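Side-chain contacts in cytosolic IMP-GMP specific 5'-nucleotidase (Legionella pneumophila subsp. pneumophila, PDB 4OHF), which probably hydrolyses the 5'-phosphate of nucleoside monophosphates such as IMP and GMP, using magnesium bound in a HAD-type fold: residues B[68-73]-B[123-128]; B[80-85]-B[107-112]; B[400-403]-B[407-410]. One frame throughout, in Å; residues are numbered along the deposited sequence.

Interaction 1: B[68-73]-B[123-128]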
ATOM      1  N   ALA B  68     -17.978  28.360  -6.643  1.00 47.05           N
ATOM      2  CA  ALA B  68     -16.787  27.598  -6.311  1.00 45.49           C
ATOM      3  C   ALA B  68     -15.532  28.237  -6.919  1.00 44.43           C
ATOM      4  O   ALA B  68     -15.606  29.137  -7.762  1.00 44.45           O
ATOM      5  CB  ALA B  68     -16.936  26.154  -6.781  1.00 43.51           C
ATOM      6  N   ILE B  69     -14.376  27.768  -6.473  1.00 43.08           N
ATOM      7  CA  ILE B  69     -13.110  28.285  -6.946  1.00 41.02           C
ATOM      8  C   ILE B  69     -12.179  27.122  -7.267  1.00 41.44           C
ATOM      9  O   ILE B  69     -12.453  25.988  -6.876  1.00 40.49           O
ATOM     10  CB  ILE B  69     -12.530  29.231  -5.881  1.00 41.49           C
ATOM     11  CG1 ILE B  69     -12.221  30.558  -6.546  1.00 42.40           C
ATOM     12  CG2 ILE B  69     -11.331  28.622  -5.155  1.00 37.94           C
ATOM     13  CD1 ILE B  69     -11.626  31.564  -5.605  1.00 51.69           C
ATOM     14  N   ARG B  70     -11.094  27.379  -7.998  1.00 40.79           N
ATOM     15  CA  ARG B  70     -10.176  26.300  -8.345  1.00 37.14           C
ATOM     16  C   ARG B  70      -9.349  25.852  -7.143  1.00 36.89           C
ATOM     17  O   ARG B  70      -9.070  26.646  -6.253  1.00 36.38           O
ATOM     18  CB  ARG B  70      -9.250  26.743  -9.477  1.00 36.96           C
ATOM     19  CG  ARG B  70      -8.252  25.667  -9.942  1.00 34.31           C
ATOM     20  CD  ARG B  70      -7.433  26.164 -11.111  1.00 34.14           C
ATOM     21  NE  ARG B  70      -6.554  25.143 -11.655  1.00 32.47           N
ATOM     22  CZ  ARG B  70      -5.822  25.303 -12.755  1.00 36.42           C
ATOM     23  NH1 ARG B  70      -5.869  26.445 -13.432  1.00 34.84           N
ATOM     24  NH2 ARG B  70      -5.034  24.322 -13.182  1.00 36.67           N
ATOM     25  N   GLY B  71      -8.978  24.571  -7.122  1.00 36.66           N
ATOM     26  CA  GLY B  71      -8.155  24.038  -6.047  1.00 37.51           C
ATOM     27  C   GLY B  71      -8.860  23.352  -4.889  1.00 37.80           C
ATOM     28  O   GLY B  71      -8.208  22.752  -4.044  1.00 37.42           O
ATOM     29  N   LEU B  72     -10.187  23.417  -4.851  1.00 38.85           N
ATOM     30  CA  LEU B  72     -10.944  22.811  -3.765  1.00 39.41           C
ATOM     31  C   LEU B  72     -10.862  21.292  -3.748  1.00 40.70           C
ATOM     32  O   LEU B  72     -10.581  20.660  -4.768  1.00 40.56           O
ATOM     33  CB  LEU B  72     -12.407  23.248  -3.827  1.00 38.42           C
ATOM     34  CG  LEU B  72     -12.626  24.762  -3.828  1.00 41.15           C
ATOM     35  CD1 LEU B  72     -14.116  25.063  -3.669  1.00 36.84           C
ATOM     36  CD2 LEU B  72     -11.803  25.413  -2.707  1.00 37.49           C
ATOM     37  N   VAL B  73     -11.114  20.717  -2.575  1.00 41.01           N
ATOM     38  CA  VAL B  73     -11.074  19.269  -2.391  1.00 42.38           C
ATOM     39  C   VAL B  73     -12.440  18.719  -1.980  1.00 43.81           C
ATOM     40  O   VAL B  73     -13.123  19.286  -1.120  1.00 42.90           O
ATOM     41  CB  VAL B  73     -10.065  18.873  -1.285  1.00 43.76           C
ATOM     42  CG1 VAL B  73     -10.144  17.376  -1.033  1.00 42.01           C
ATOM     43  CG2 VAL B  73      -8.654  19.293  -1.673  1.00 40.73           C
ATOM     44  N   ALA B 123      -9.140  15.021  -4.964  1.00 60.75           N
ATOM     45  CA  ALA B 123      -8.361  16.246  -5.125  1.00 60.77           C
ATOM     46  C   ALA B 123      -7.685  16.385  -6.481  1.00 60.66           C
ATOM     47  O   ALA B 123      -6.541  16.833  -6.572  1.00 62.28           O
ATOM     48  CB  ALA B 123      -7.313  16.344  -4.015  1.00 60.38           C
ATOM     49  N   ILE B 124      -8.394  16.019  -7.539  1.00 59.63           N
ATOM     50  CA  ILE B 124      -7.832  16.125  -8.876  1.00 59.25           C
ATOM     51  C   ILE B 124      -8.122  17.459  -9.557  1.00 56.75           C
ATOM     52  O   ILE B 124      -9.272  17.888  -9.678  1.00 56.47           O
ATOM     53  CB  ILE B 124      -8.333  14.982  -9.792  1.00 61.74           C
ATOM     54  CG1 ILE B 124      -9.648  14.390  -9.246  1.00 63.08           C
ATOM     55  CG2 ILE B 124      -7.246  13.917  -9.904  1.00 61.78           C
ATOM     56  CD1 ILE B 124     -10.768  15.407  -9.005  1.00 63.33           C
ATOM     57  N   ASP B 125      -7.050  18.102 -10.003  1.00 53.93           N
ATOM     58  CA  ASP B 125      -7.127  19.377 -10.693  1.00 50.76           C
ATOM     59  C   ASP B 125      -7.484  19.118 -12.151  1.00 49.74           C
ATOM     60  O   ASP B 125      -6.667  18.612 -12.915  1.00 47.47           O
ATOM     61  CB  ASP B 125      -5.776  20.089 -10.621  1.00 49.84           C
ATOM     62  CG  ASP B 125      -5.815  21.465 -11.231  1.00 48.39           C
ATOM     63  OD1 ASP B 125      -4.815  21.871 -11.865  1.00 47.30           O
ATOM     64  OD2 ASP B 125      -6.843  22.143 -11.062  1.00 47.66           O
ATOM     65  N   THR B 126      -8.708  19.460 -12.534  1.00 49.93           N
ATOM     66  CA  THR B 126      -9.143  19.268 -13.912  1.00 50.75           C
ATOM     67  C   THR B 126      -9.841  20.513 -14.438  1.00 51.21           C
ATOM     68  O   THR B 126     -10.088  21.464 -13.700  1.00 51.69           O
ATOM     69  CB  THR B 126     -10.122  18.080 -14.042  1.00 51.66           C
ATOM     70  OG1 THR B 126     -11.357  18.405 -13.389  1.00 51.89           O
ATOM     71  CG2 THR B 126      -9.530  16.827 -13.400  1.00 50.44           C
ATOM     72  N   SER B 127     -10.150  20.497 -15.727  1.00 52.56           N
ATOM     73  CA  SER B 127     -10.830  21.607 -16.374  1.00 53.62           C
ATOM     74  C   SER B 127     -12.315  21.651 -16.007  1.00 54.54           C
ATOM     75  O   SER B 127     -13.024  22.591 -16.369  1.00 52.70           O
ATOM     76  CB  SER B 127     -10.677  21.488 -17.894  1.00 54.13           C
ATOM     77  OG  SER B 127     -11.077  20.203 -18.350  1.00 52.96           O
ATOM     78  N   PHE B 128     -12.787  20.618 -15.308  1.00 56.58           N
ATOM     79  CA  PHE B 128     -14.188  20.546 -14.893  1.00 57.58           C
ATOM     80  C   PHE B 128     -14.349  20.461 -13.384  1.00 55.16           C
ATOM     81  O   PHE B 128     -15.415  20.106 -12.897  1.00 55.42           O
ATOM     82  CB  PHE B 128     -14.896  19.361 -15.573  1.00 62.31           C
ATOM     83  CG  PHE B 128     -14.085  18.097 -15.598  1.00 68.15           C
ATOM     84  CD1 PHE B 128     -13.958  17.309 -14.452  1.00 71.44           C
ATOM     85  CD2 PHE B 128     -13.413  17.705 -16.760  1.00 70.74           C
ATOM     86  CE1 PHE B 128     -13.164  16.135 -14.456  1.00 72.69           C
ATOM     87  CE2 PHE B 128     -12.613  16.533 -16.783  1.00 72.63           C
ATOM     88  CZ  PHE B 128     -12.491  15.750 -15.630  1.00 73.26           C
TER
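A buried, side-on salt bridge between Arg70 and Asp125 joins two loops: one leads from helix 33-51 into strand 73-75, the other from strand 121-122 towards helix 129-143. Arg70 uses two neighbouring nitrogens, one for each carboxylate oxygen. Arg70 NH2 reaches Asp125 OD1 at 2.8 Å with an N-H...O angle of 175°, and lies so that OD1 falls in the guanidinium plane. Arg70 NE reaches Asp125 OD2 at 3.1 Å, this time with the oxygen tilted somewhat from that plane. Both oxygens accept through their syn lone pairs, and the two flat groups are 27° apart, close to coplanar. An extended arginine chain, with CG trans to the backbone N (chi1 -179°), carries the guanidinium across to the aspartate. Where the second loop leaves its strand, Val73 CG2 packs on Ala123 CB at 4.0 Å, a small apolar touch well apart from the salt bridge. The grip has further partners: Arg70 NH1 forms a salt bridge with Glu326, NH2 also donates to the backbone O of Asp303, and Asp125 OD1 accepts from the backbone N of Ile305. Asp303 is a magnesium ligand, and the side chains of Arg70 and Asp303 are about 6 Å apart. Asp125 and Glu326 together fix the rotation of a guanidinium that also bonds to the backbone of a metal ligand, consistent with a second-shell role at the magnesium site.

Interaction 2: B[80-85]-B[107-112]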
ATOM      1  N   ASN B  80     -18.774  16.941   1.723  1.00 54.41           N
ATOM      2  CA  ASN B  80     -18.230  18.267   2.026  1.00 53.72           C
ATOM      3  C   ASN B  80     -17.189  18.735   1.005  1.00 51.64           C
ATOM      4  O   ASN B  80     -16.612  17.933   0.269  1.00 50.68           O
ATOM      5  CB  ASN B  80     -17.590  18.278   3.422  1.00 53.70           C
ATOM      6  CG  ASN B  80     -18.581  17.948   4.526  1.00 54.79           C
ATOM      7  OD1 ASN B  80     -19.712  18.443   4.538  1.00 52.76           O
ATOM      8  ND2 ASN B  80     -18.150  17.120   5.473  1.00 55.79           N
ATOM      9  N   ILE B  81     -16.955  20.042   0.972  1.00 49.66           N
ATOM     10  CA  ILE B  81     -15.981  20.618   0.066  1.00 47.52           C
ATOM     11  C   ILE B  81     -15.003  21.416   0.910  1.00 46.28           C
ATOM     12  O   ILE B  81     -15.410  22.254   1.706  1.00 44.53           O
ATOM     13  CB  ILE B  81     -16.654  21.524  -0.970  1.00 48.82           C
ATOM     14  CG1 ILE B  81     -17.673  20.711  -1.784  1.00 48.37           C
ATOM     15  CG2 ILE B  81     -15.595  22.129  -1.897  1.00 49.08           C
ATOM     16  CD1 ILE B  81     -18.401  21.528  -2.859  1.00 48.81           C
ATOM     17  N   LEU B  82     -13.711  21.162   0.716  1.00 45.68           N
ATOM     18  CA  LEU B  82     -12.676  21.813   1.512  1.00 45.65           C
ATOM     19  C   LEU B  82     -11.643  22.694   0.811  1.00 43.80           C
ATOM     20  O   LEU B  82     -11.266  22.449  -0.333  1.00 44.84           O
ATOM     21  CB  LEU B  82     -11.924  20.734   2.291  1.00 46.87           C
ATOM     22  CG  LEU B  82     -12.771  19.586   2.860  1.00 47.60           C
ATOM     23  CD1 LEU B  82     -11.857  18.585   3.523  1.00 46.69           C
ATOM     24  CD2 LEU B  82     -13.794  20.111   3.871  1.00 48.39           C
ATOM     25  N   LYS B  83     -11.187  23.708   1.540  1.00 42.64           N
ATOM     26  CA  LYS B  83     -10.150  24.649   1.105  1.00 42.21           C
ATOM     27  C   LYS B  83      -8.961  24.255   2.004  1.00 42.19           C
ATOM     28  O   LYS B  83      -8.976  24.516   3.210  1.00 40.45           O
ATOM     29  CB  LYS B  83     -10.562  26.089   1.438  1.00 40.59           C
ATOM     30  CG  LYS B  83     -10.170  27.183   0.426  1.00 42.39           C
ATOM     31  CD  LYS B  83      -8.680  27.320   0.187  1.00 40.65           C
ATOM     32  CE  LYS B  83      -8.374  28.480  -0.749  1.00 38.28           C
ATOM     33  NZ  LYS B  83      -8.750  29.798  -0.172  1.00 36.55           N
ATOM     34  N   LEU B  84      -7.941  23.634   1.430  1.00 42.46           N
ATOM     35  CA  LEU B  84      -6.791  23.196   2.216  1.00 43.60           C
ATOM     36  C   LEU B  84      -5.537  24.048   2.074  1.00 44.64           C
ATOM     37  O   LEU B  84      -5.358  24.755   1.091  1.00 46.52           O
ATOM     38  CB  LEU B  84      -6.447  21.753   1.854  1.00 43.42           C
ATOM     39  CG  LEU B  84      -7.177  20.591   2.529  1.00 43.12           C
ATOM     40  CD1 LEU B  84      -8.609  20.942   2.874  1.00 43.78           C
ATOM     41  CD2 LEU B  84      -7.117  19.407   1.596  1.00 41.93           C
ATOM     42  N   SER B  85      -4.666  23.967   3.073  1.00 45.37           N
ATOM     43  CA  SER B  85      -3.403  24.696   3.069  1.00 44.56           C
ATOM     44  C   SER B  85      -2.448  23.740   2.408  1.00 43.94           C
ATOM     45  O   SER B  85      -2.803  22.587   2.175  1.00 42.89           O
ATOM     46  CB  SER B  85      -2.922  24.952   4.489  1.00 46.11           C
ATOM     47  OG  SER B  85      -2.479  23.735   5.080  1.00 46.09           O
ATOM     48  N   LYS B 107     -15.539  18.763  15.089  1.00 79.83           N
ATOM     49  CA  LYS B 107     -16.325  17.595  15.460  1.00 79.88           C
ATOM     50  C   LYS B 107     -16.171  16.532  14.377  1.00 79.20           C
ATOM     51  O   LYS B 107     -15.897  15.366  14.674  1.00 79.56           O
ATOM     52  CB  LYS B 107     -17.806  17.956  15.591  1.00 81.32           C
ATOM     53  CG  LYS B 107     -18.100  19.107  16.545  1.00 83.28           C
ATOM     54  CD  LYS B 107     -17.648  18.808  17.969  1.00 83.80           C
ATOM     55  CE  LYS B 107     -18.023  19.949  18.900  1.00 84.06           C
ATOM     56  NZ  LYS B 107     -19.490  20.213  18.852  1.00 84.26           N
ATOM     57  N   ILE B 108     -16.333  16.955  13.123  1.00 77.45           N
ATOM     58  CA  ILE B 108     -16.242  16.063  11.971  1.00 75.76           C
ATOM     59  C   ILE B 108     -14.862  15.492  11.645  1.00 75.29           C
ATOM     60  O   ILE B 108     -14.727  14.287  11.421  1.00 74.89           O
ATOM     61  CB  ILE B 108     -16.763  16.751  10.684  1.00 75.30           C
ATOM     62  CG1 ILE B 108     -18.205  17.214  10.885  1.00 76.12           C
ATOM     63  CG2 ILE B 108     -16.687  15.783   9.500  1.00 73.28           C
ATOM     64  CD1 ILE B 108     -18.836  17.831   9.637  1.00 76.68           C
ATOM     65  N   TYR B 109     -13.837  16.338  11.614  1.00 74.72           N
ATOM     66  CA  TYR B 109     -12.506  15.858  11.255  1.00 74.84           C
ATOM     67  C   TYR B 109     -11.573  15.469  12.393  1.00 76.80           C
ATOM     68  O   TYR B 109     -10.524  14.855  12.159  1.00 77.73           O
ATOM     69  CB  TYR B 109     -11.829  16.869  10.323  1.00 71.35           C
ATOM     70  CG  TYR B 109     -12.631  17.081   9.063  1.00 67.67           C
ATOM     71  CD1 TYR B 109     -13.570  18.105   8.977  1.00 66.19           C
ATOM     72  CD2 TYR B 109     -12.539  16.183   8.005  1.00 66.32           C
ATOM     73  CE1 TYR B 109     -14.402  18.221   7.875  1.00 65.65           C
ATOM     74  CE2 TYR B 109     -13.368  16.291   6.899  1.00 66.30           C
ATOM     75  CZ  TYR B 109     -14.301  17.308   6.841  1.00 65.45           C
ATOM     76  OH  TYR B 109     -15.156  17.398   5.767  1.00 65.67           O
ATOM     77  N   ARG B 110     -11.952  15.817  13.618  1.00 78.73           N
ATOM     78  CA  ARG B 110     -11.155  15.475  14.794  1.00 81.00           C
ATOM     79  C   ARG B 110      -9.672  15.753  14.527  1.00 80.62           C
ATOM     80  O   ARG B 110      -8.796  14.962  14.889  1.00 80.18           O
ATOM     81  CB  ARG B 110     -11.348  13.991  15.133  1.00 83.22           C
ATOM     82  CG  ARG B 110     -11.389  13.687  16.621  1.00 86.81           C
ATOM     83  CD  ARG B 110     -12.764  13.971  17.205  1.00 89.73           C
ATOM     84  NE  ARG B 110     -13.782  13.113  16.604  1.00 92.83           N
ATOM     85  CZ  ARG B 110     -15.045  13.045  17.019  1.00 94.20           C
ATOM     86  NH1 ARG B 110     -15.455  13.788  18.043  1.00 93.63           N
ATOM     87  NH2 ARG B 110     -15.898  12.228  16.412  1.00 94.20           N
ATOM     88  N   SER B 111      -9.415  16.883  13.875  1.00 79.73           N
ATOM     89  CA  SER B 111      -8.068  17.317  13.519  1.00 77.32           C
ATOM     90  C   SER B 111      -8.223  18.518  12.595  1.00 76.99           C
ATOM     91  O   SER B 111      -9.341  18.868  12.206  1.00 76.98           O
ATOM     92  CB  SER B 111      -7.313  16.199  12.787  1.00 75.31           C
ATOM     93  OG  SER B 111      -5.991  16.595  12.466  1.00 71.49           O
ATOM     94  N   ILE B 112      -7.111  19.161  12.263  1.00 75.86           N
ATOM     95  CA  ILE B 112      -7.157  20.303  11.364  1.00 75.46           C
ATOM     96  C   ILE B 112      -6.593  19.844  10.016  1.00 75.21           C
ATOM     97  O   ILE B 112      -6.863  20.447   8.975  1.00 74.01           O
ATOM     98  CB  ILE B 112      -6.324  21.495  11.907  1.00 76.12           C
ATOM     99  CG1 ILE B 112      -6.587  22.753  11.067  1.00 76.56           C
ATOM    100  CG2 ILE B 112      -4.835  21.154  11.883  1.00 76.36           C
ATOM    101  CD1 ILE B 112      -8.003  23.292  11.177  1.00 77.49           C
TER
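Tyr109 lays its phenol against Asn80 and Leu82, bringing the end of helix 102-109 onto one face of the five-stranded antiparallel sheet that contains strand 80-84. This is helix-on-sheet packing at long reach: the closest CA atoms of the two segments, those of Asn80 and Ile108, are 10.4 Å apart, and one aromatic side chain, borne by the last residue of the helix, spans most of the gap. Its CB already points at the strand, and with CG trans to the carbonyl carbon (chi1 -59°) the ring continues in that direction. The neighbouring Ile108 sets its CG2 over one face of the ring, offset to the rim and nearest to Tyr109 CE1 at 3.7 Å. The tyrosine side chain also touches Ile90 of strand 90-95 and Tyr121 of strand 121-122. Further out, Tyr109 CZ meets Leu82 CD2 at 4.1 Å. This methyl comes up obliquely from the strand on the CE1 side of the ring, whereas the other lies on the CE2 side, where Leu82 CD1 is 4.4 Å from Tyr109 CE2. At the tip, the hydroxyl has its strongest polar partner in Asp75 of the adjoining strand 73-75, with which it forms a hydrogen bond. Asn80 runs past the phenol in the opposite sense, its amide plane turned 63° from the ring. Around the tip of the phenol, Asn80 CB stands 3.5 Å from Tyr109 OH, and Leu82 CD2 approaches the same oxygen to 3.6 Å.

Interaction 3: B[400-403]-B[407-410]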
ATOM      1  N   SER B 400     -13.772  41.194   0.409  1.00 45.41           N
ATOM      2  CA  SER B 400     -14.669  41.600  -0.660  1.00 44.22           C
ATOM      3  C   SER B 400     -13.999  41.681  -2.043  1.00 43.52           C
ATOM      4  O   SER B 400     -14.702  41.809  -3.053  1.00 42.57           O
ATOM      5  CB  SER B 400     -15.310  42.947  -0.323  1.00 44.03           C
ATOM      6  OG  SER B 400     -14.328  43.955  -0.152  1.00 43.78           O
ATOM      7  N   PHE B 401     -12.661  41.619  -2.089  1.00 41.59           N
ATOM      8  CA  PHE B 401     -11.934  41.662  -3.364  1.00 40.11           C
ATOM      9  C   PHE B 401     -11.776  40.275  -4.002  1.00 39.17           C
ATOM     10  O   PHE B 401     -11.390  40.156  -5.160  1.00 37.88           O
ATOM     11  CB  PHE B 401     -10.540  42.271  -3.189  1.00 42.01           C
ATOM     12  CG  PHE B 401     -10.547  43.730  -2.845  1.00 44.49           C
ATOM     13  CD1 PHE B 401     -10.559  44.147  -1.513  1.00 46.05           C
ATOM     14  CD2 PHE B 401     -10.573  44.694  -3.850  1.00 43.03           C
ATOM     15  CE1 PHE B 401     -10.598  45.513  -1.198  1.00 46.17           C
ATOM     16  CE2 PHE B 401     -10.615  46.052  -3.537  1.00 43.04           C
ATOM     17  CZ  PHE B 401     -10.626  46.464  -2.219  1.00 42.70           C
ATOM     18  N   TYR B 402     -12.085  39.233  -3.241  1.00 38.67           N
ATOM     19  CA  TYR B 402     -11.959  37.872  -3.734  1.00 39.48           C
ATOM     20  C   TYR B 402     -13.274  37.131  -3.574  1.00 40.18           C
ATOM     21  O   TYR B 402     -14.200  37.633  -2.939  1.00 43.39           O
ATOM     22  CB  TYR B 402     -10.858  37.143  -2.959  1.00 39.29           C
ATOM     23  CG  TYR B 402      -9.556  37.911  -2.910  1.00 39.34           C
ATOM     24  CD1 TYR B 402      -8.755  38.026  -4.043  1.00 38.56           C
ATOM     25  CD2 TYR B 402      -9.128  38.524  -1.735  1.00 37.71           C
ATOM     26  CE1 TYR B 402      -7.558  38.723  -4.014  1.00 39.03           C
ATOM     27  CE2 TYR B 402      -7.920  39.238  -1.693  1.00 40.58           C
ATOM     28  CZ  TYR B 402      -7.138  39.327  -2.846  1.00 39.59           C
ATOM     29  OH  TYR B 402      -5.930  39.991  -2.836  1.00 37.88           O
ATOM     30  N   ASN B 403     -13.341  35.939  -4.156  1.00 38.89           N
ATOM     31  CA  ASN B 403     -14.518  35.093  -4.093  1.00 39.81           C
ATOM     32  C   ASN B 403     -15.052  35.044  -2.652  1.00 41.22           C
ATOM     33  O   ASN B 403     -14.348  34.619  -1.732  1.00 41.92           O
ATOM     34  CB  ASN B 403     -14.141  33.694  -4.597  1.00 37.84           C
ATOM     35  CG  ASN B 403     -15.273  32.707  -4.463  1.00 38.29           C
ATOM     36  OD1 ASN B 403     -15.621  32.302  -3.351  1.00 37.98           O
ATOM     37  ND2 ASN B 403     -15.869  32.319  -5.597  1.00 34.64           N
ATOM     38  N   GLU B 407     -12.271  32.815  -0.949  1.00 39.08           N
ATOM     39  CA  GLU B 407     -11.072  33.630  -0.878  1.00 39.49           C
ATOM     40  C   GLU B 407     -10.181  33.292  -2.078  1.00 37.27           C
ATOM     41  O   GLU B 407     -10.685  32.836  -3.099  1.00 32.84           O
ATOM     42  CB  GLU B 407     -10.363  33.386   0.464  1.00 43.06           C
ATOM     43  CG  GLU B 407     -11.021  34.127   1.631  1.00 48.05           C
ATOM     44  CD  GLU B 407     -10.907  33.401   2.978  1.00 52.75           C
ATOM     45  OE1 GLU B 407     -11.295  33.997   4.013  1.00 52.23           O
ATOM     46  OE2 GLU B 407     -10.439  32.235   3.008  1.00 55.48           O
ATOM     47  N   ARG B 408      -8.875  33.505  -1.947  1.00 37.32           N
ATOM     48  CA  ARG B 408      -7.925  33.264  -3.039  1.00 38.25           C
ATOM     49  C   ARG B 408      -7.616  31.826  -3.406  1.00 38.33           C
ATOM     50  O   ARG B 408      -7.669  30.917  -2.572  1.00 38.77           O
ATOM     51  CB  ARG B 408      -6.601  33.963  -2.744  1.00 40.60           C
ATOM     52  CG  ARG B 408      -6.602  35.423  -3.107  1.00 45.68           C
ATOM     53  CD  ARG B 408      -5.369  36.128  -2.605  1.00 48.58           C
ATOM     54  NE  ARG B 408      -5.597  36.679  -1.280  1.00 53.67           N
ATOM     55  CZ  ARG B 408      -4.703  37.410  -0.629  1.00 57.18           C
ATOM     56  NH1 ARG B 408      -3.526  37.660  -1.196  1.00 59.79           N
ATOM     57  NH2 ARG B 408      -4.985  37.897   0.574  1.00 57.97           N
ATOM     58  N   VAL B 409      -7.273  31.637  -4.673  1.00 36.80           N
ATOM     59  CA  VAL B 409      -6.925  30.324  -5.185  1.00 35.42           C
ATOM     60  C   VAL B 409      -5.582  29.878  -4.622  1.00 36.81           C
ATOM     61  O   VAL B 409      -5.429  28.717  -4.252  1.00 37.75           O
ATOM     62  CB  VAL B 409      -6.826  30.337  -6.734  1.00 34.79           C
ATOM     63  CG1 VAL B 409      -6.163  29.077  -7.233  1.00 31.26           C
ATOM     64  CG2 VAL B 409      -8.212  30.472  -7.339  1.00 34.49           C
ATOM     65  N   PHE B 410      -4.620  30.799  -4.545  1.00 37.13           N
ATOM     66  CA  PHE B 410      -3.276  30.468  -4.074  1.00 38.39           C
ATOM     67  C   PHE B 410      -3.017  30.600  -2.575  1.00 38.98           C
ATOM     68  O   PHE B 410      -1.989  30.140  -2.077  1.00 38.36           O
ATOM     69  CB  PHE B 410      -2.235  31.291  -4.847  1.00 35.74           C
ATOM     70  CG  PHE B 410      -2.111  30.913  -6.310  1.00 38.11           C
ATOM     71  CD1 PHE B 410      -1.147  29.991  -6.730  1.00 35.36           C
ATOM     72  CD2 PHE B 410      -2.953  31.479  -7.271  1.00 35.69           C
ATOM     73  CE1 PHE B 410      -1.025  29.651  -8.066  1.00 33.73           C
ATOM     74  CE2 PHE B 410      -2.834  31.139  -8.614  1.00 33.98           C
ATOM     75  CZ  PHE B 410      -1.872  30.224  -9.015  1.00 33.55           C
TER
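Glu407 N donates to Asn403 O at 2.9 Å, with an N-H...O angle of 156°, closing a five-residue alpha-turn in the loop between helix 374-399 and strand 411-412. Asn403 helps to shape the turn from within, since its OD1 accepts from the backbone N of Trp406 and its ND2 ties the loop to the backbone O of Asp66. The turn folds the chain back on itself and so brings Arg408 over Tyr402. The aliphatic part of the arginine covers one face of the ring: Arg408 CG makes a CH-pi contact 3.6 Å from the Tyr402 centroid. A bend at chi3 (-91°) then swings the guanidinium nearly parallel to the ring, with the planes 11° apart, and moves it outward past the ring centre. Phe401 CB lies over the opposite face of the ring. The CB of Glu407 points away from segment 400-403, and its carboxylate forms a salt bridge with Arg91, while Arg408 also packs on Asp456 of a neighbouring subunit. Above the ring, Arg408 NE is 3.4 Å from Tyr402 CZ, and the phenol oxygen OH lies beneath the guanidinium centre, 3.6 Å from Arg408 CZ.

Along the chain, interaction 2 falls between the two segments of interaction 1, and interaction 3 follows both. The three form a triangle of mutually touching contacts, with centres about 15 to 19 Å apart. The antiparallel sheet joins the first two through a probable hydrogen bond of 2.7 Å from Leu82 N to Val73 O. Interaction 3 meets interaction 1 where Asn403 packs on Ile69, and meets strand 80-84 where Lys83 NZ binds Arg408 O. Interaction 1 lies nearest the magnesium site, while interaction 3 belongs to the loop before strand 411-412, whose Val409 and Phe410 touch helix 418-426, which carries the GMP-pocket residue Tyr421.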